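Local coordinates for protein translation elongation factor 1A (Methanosarcina mazei, PDB 3WND) that binds GDP and, in its GTP-bound form, cysteinyl-tRNA(Cys), and probably serves as a translation elongation factor, at residues 45-48 and 49-53. Sequence-based numbering, arbitrary orientation.
Sequences GTSS and DITMY
Thr46 and Met52 meet on the firmly packed side of a tight beta hairpin that ends strand 43-47 and begins strand 51-55. CG of Met52 lies 3.7 Å from CB of Thr46, and the Met52 chain, bent at chi2 (-36°) and chi3, leads its sulfur and methyl away from the 45-48 strand. A long flexible residue suits this place, since it reaches strand 61-66 and Ile83 of helix 74-83, the helix against which branched Ile50 packs.

The backbone holds the register: Met52 N donates almost straight to Thr46 O (2.9 Å), while Met52 O takes its bond from Gly45 N (2.7 Å). Two residues thus face one, a beta bulge, and glycine tolerates its psi of -128°. Nearer the turn, Ser48 N donates to Ile50 O at 2.8 Å.

The solvent side belongs to Ser47 and the Ser48-Asp49 turn, with Thr51 buried beneath Ser47. Ser47 OG, carried across by its anti torsion (chi1 -171°), is hydrogen-bonded to Thr51 OG1 (2.9 Å), either hydroxyl being a possible donor, though the place of Thr51 OG1 is less certain. Replacing Thr51 with valine would probably leave the Ser47 hydroxyl without this mate. Ser48 OG is hydrogen-bonded to His199 NE2, and Asp49 OD1 forms a salt bridge with Arg269. Backbone bonds therefore close the hairpin; Thr51-Asp66 and Tyr53-Phe64 backbone bonds, with Ile50 and Met52 packing, fix it on its sheet, whereas the polar turn ties this edge of the nucleotide-binding domain to the neighbouring beta domain.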
ATOM      1  N   GLY A  45       2.494 -10.343 -13.491  1.00 24.99           N
ATOM      2  CA  GLY A  45       1.228 -11.002 -13.204  1.00 20.03           C
ATOM      3  C   GLY A  45       0.103 -10.028 -13.475  1.00 20.29           C
ATOM      4  O   GLY A  45       0.065  -9.354 -14.508  1.00 22.80           O
ATOM      5  N   THR A  46      -0.781  -9.880 -12.467  1.00 25.77           N
ATOM      6  CA  THR A  46      -1.958  -9.004 -12.605  1.00 23.42           C
ATOM      7  C   THR A  46      -1.542  -7.576 -12.924  1.00 22.69           C
ATOM      8  O   THR A  46      -0.601  -7.032 -12.333  1.00 23.81           O
ATOM      9  CB  THR A  46      -2.727  -9.025 -11.259  1.00 25.18           C
ATOM     10  OG1 THR A  46      -3.056 -10.386 -10.982  1.00 29.96           O
ATOM     11  CG2 THR A  46      -3.993  -8.276 -11.407  1.00 27.14           C
ATOM     12  N   SER A  47      -2.209  -6.966 -13.868  1.00 21.16           N
ATOM     13  CA  SER A  47      -1.891  -5.625 -14.304  1.00 23.50           C
ATOM     14  C   SER A  47      -3.153  -4.817 -14.574  1.00 25.70           C
ATOM     15  O   SER A  47      -3.954  -5.237 -15.361  1.00 30.77           O
ATOM     16  CB  SER A  47      -1.063  -5.729 -15.598  1.00 26.76           C
ATOM     17  OG  SER A  47      -0.532  -4.453 -15.984  1.00 29.97           O
ATOM     18  N   SER A  48      -3.343  -3.708 -13.833  1.00 22.14           N
ATOM     19  CA  SER A  48      -4.427  -2.732 -14.020  1.00 21.82           C
ATOM     20  C   SER A  48      -3.847  -1.285 -13.964  1.00 25.26           C
ATOM     21  O   SER A  48      -3.028  -0.893 -14.826  1.00 29.94           O
ATOM     22  CB  SER A  48      -5.478  -2.962 -12.897  1.00 26.19           C
ATOM     23  OG  SER A  48      -4.919  -2.907 -11.576  1.00 25.63           O
ATOM     24  N   ASP A  49      -4.174  -0.503 -12.922  1.00 24.71           N
ATOM     25  CA  ASP A  49      -3.382   0.756 -12.717  1.00 21.70           C
ATOM     26  C   ASP A  49      -2.120   0.497 -11.890  1.00 22.00           C
ATOM     27  O   ASP A  49      -1.300   1.424 -11.713  1.00 24.09           O
ATOM     28  CB  ASP A  49      -4.176   1.849 -11.995  1.00 22.04           C
ATOM     29  CG  ASP A  49      -4.683   1.367 -10.640  1.00 25.42           C
ATOM     30  OD1 ASP A  49      -4.820   0.147 -10.378  1.00 25.55           O
ATOM     31  OD2 ASP A  49      -4.942   2.225  -9.834  1.00 26.78           O
ATOM     32  N   ILE A  50      -1.986  -0.737 -11.401  1.00 19.40           N
ATOM     33  CA  ILE A  50      -0.789  -1.226 -10.722  1.00 17.89           C
ATOM     34  C   ILE A  50      -0.435  -2.542 -11.365  1.00 20.87           C
ATOM     35  O   ILE A  50      -1.272  -3.147 -11.979  1.00 21.53           O
ATOM     36  CB  ILE A  50      -0.928  -1.436  -9.173  1.00 18.67           C
ATOM     37  CG1 ILE A  50      -2.143  -2.321  -8.840  1.00 18.75           C
ATOM     38  CG2 ILE A  50      -1.120  -0.078  -8.461  1.00 19.05           C
ATOM     39  CD1 ILE A  50      -2.125  -2.872  -7.392  1.00 25.13           C
ATOM     40  N   THR A  51       0.832  -2.959 -11.234  1.00 19.73           N
ATOM     41  CA  THR A  51       1.246  -4.274 -11.781  1.00 21.05           C
ATOM     42  C   THR A  51       2.031  -5.099 -10.801  1.00 18.95           C
ATOM     43  O   THR A  51       2.955  -4.612 -10.173  1.00 20.80           O
ATOM     44  CB  THR A  51       2.064  -4.090 -13.120  1.00 17.80           C
ATOM     45  OG1 THR A  51       1.282  -3.325 -14.075  1.00 24.25           O
ATOM     46  CG2 THR A  51       2.449  -5.376 -13.735  1.00 19.87           C
ATOM     47  N   MET A  52       1.620  -6.370 -10.656  1.00 18.40           N
ATOM     48  CA  MET A  52       2.248  -7.270  -9.740  1.00 20.22           C
ATOM     49  C   MET A  52       3.297  -8.011 -10.501  1.00 22.16           C
ATOM     50  O   MET A  52       3.071  -8.420 -11.660  1.00 23.93           O
ATOM     51  CB  MET A  52       1.373  -8.392  -9.219  1.00 19.58           C
ATOM     52  CG  MET A  52      -0.068  -8.090  -8.904  1.00 42.37           C
ATOM     53  SD  MET A  52      -0.341  -6.460  -8.220  1.00 34.63           S
ATOM     54  CE  MET A  52      -0.350  -6.869  -6.521  1.00 42.98           C
ATOM     55  N   TYR A  53       4.415  -8.203  -9.851  1.00 17.15           N
ATOM     56  CA  TYR A  53       5.508  -9.011 -10.349  1.00 17.57           C
ATOM     57  C   TYR A  53       5.768 -10.030  -9.274  1.00 20.21           C
ATOM     58  O   TYR A  53       6.209  -9.713  -8.166  1.00 20.69           O
ATOM     59  CB  TYR A  53       6.791  -8.188 -10.617  1.00 17.41           C
ATOM     60  CG  TYR A  53       6.586  -7.255 -11.798  1.00 15.90           C
ATOM     61  CD1 TYR A  53       6.048  -5.990 -11.627  1.00 16.53           C
ATOM     62  CD2 TYR A  53       6.932  -7.657 -13.095  1.00 16.23           C
ATOM     63  CE1 TYR A  53       5.782  -5.143 -12.721  1.00 18.38           C
ATOM     64  CE2 TYR A  53       6.715  -6.805 -14.195  1.00 15.94           C
ATOM     65  CZ  TYR A  53       6.154  -5.553 -13.999  1.00 15.27           C
ATOM     66  OH  TYR A  53       5.943  -4.655 -15.018  1.00 17.77           O
TER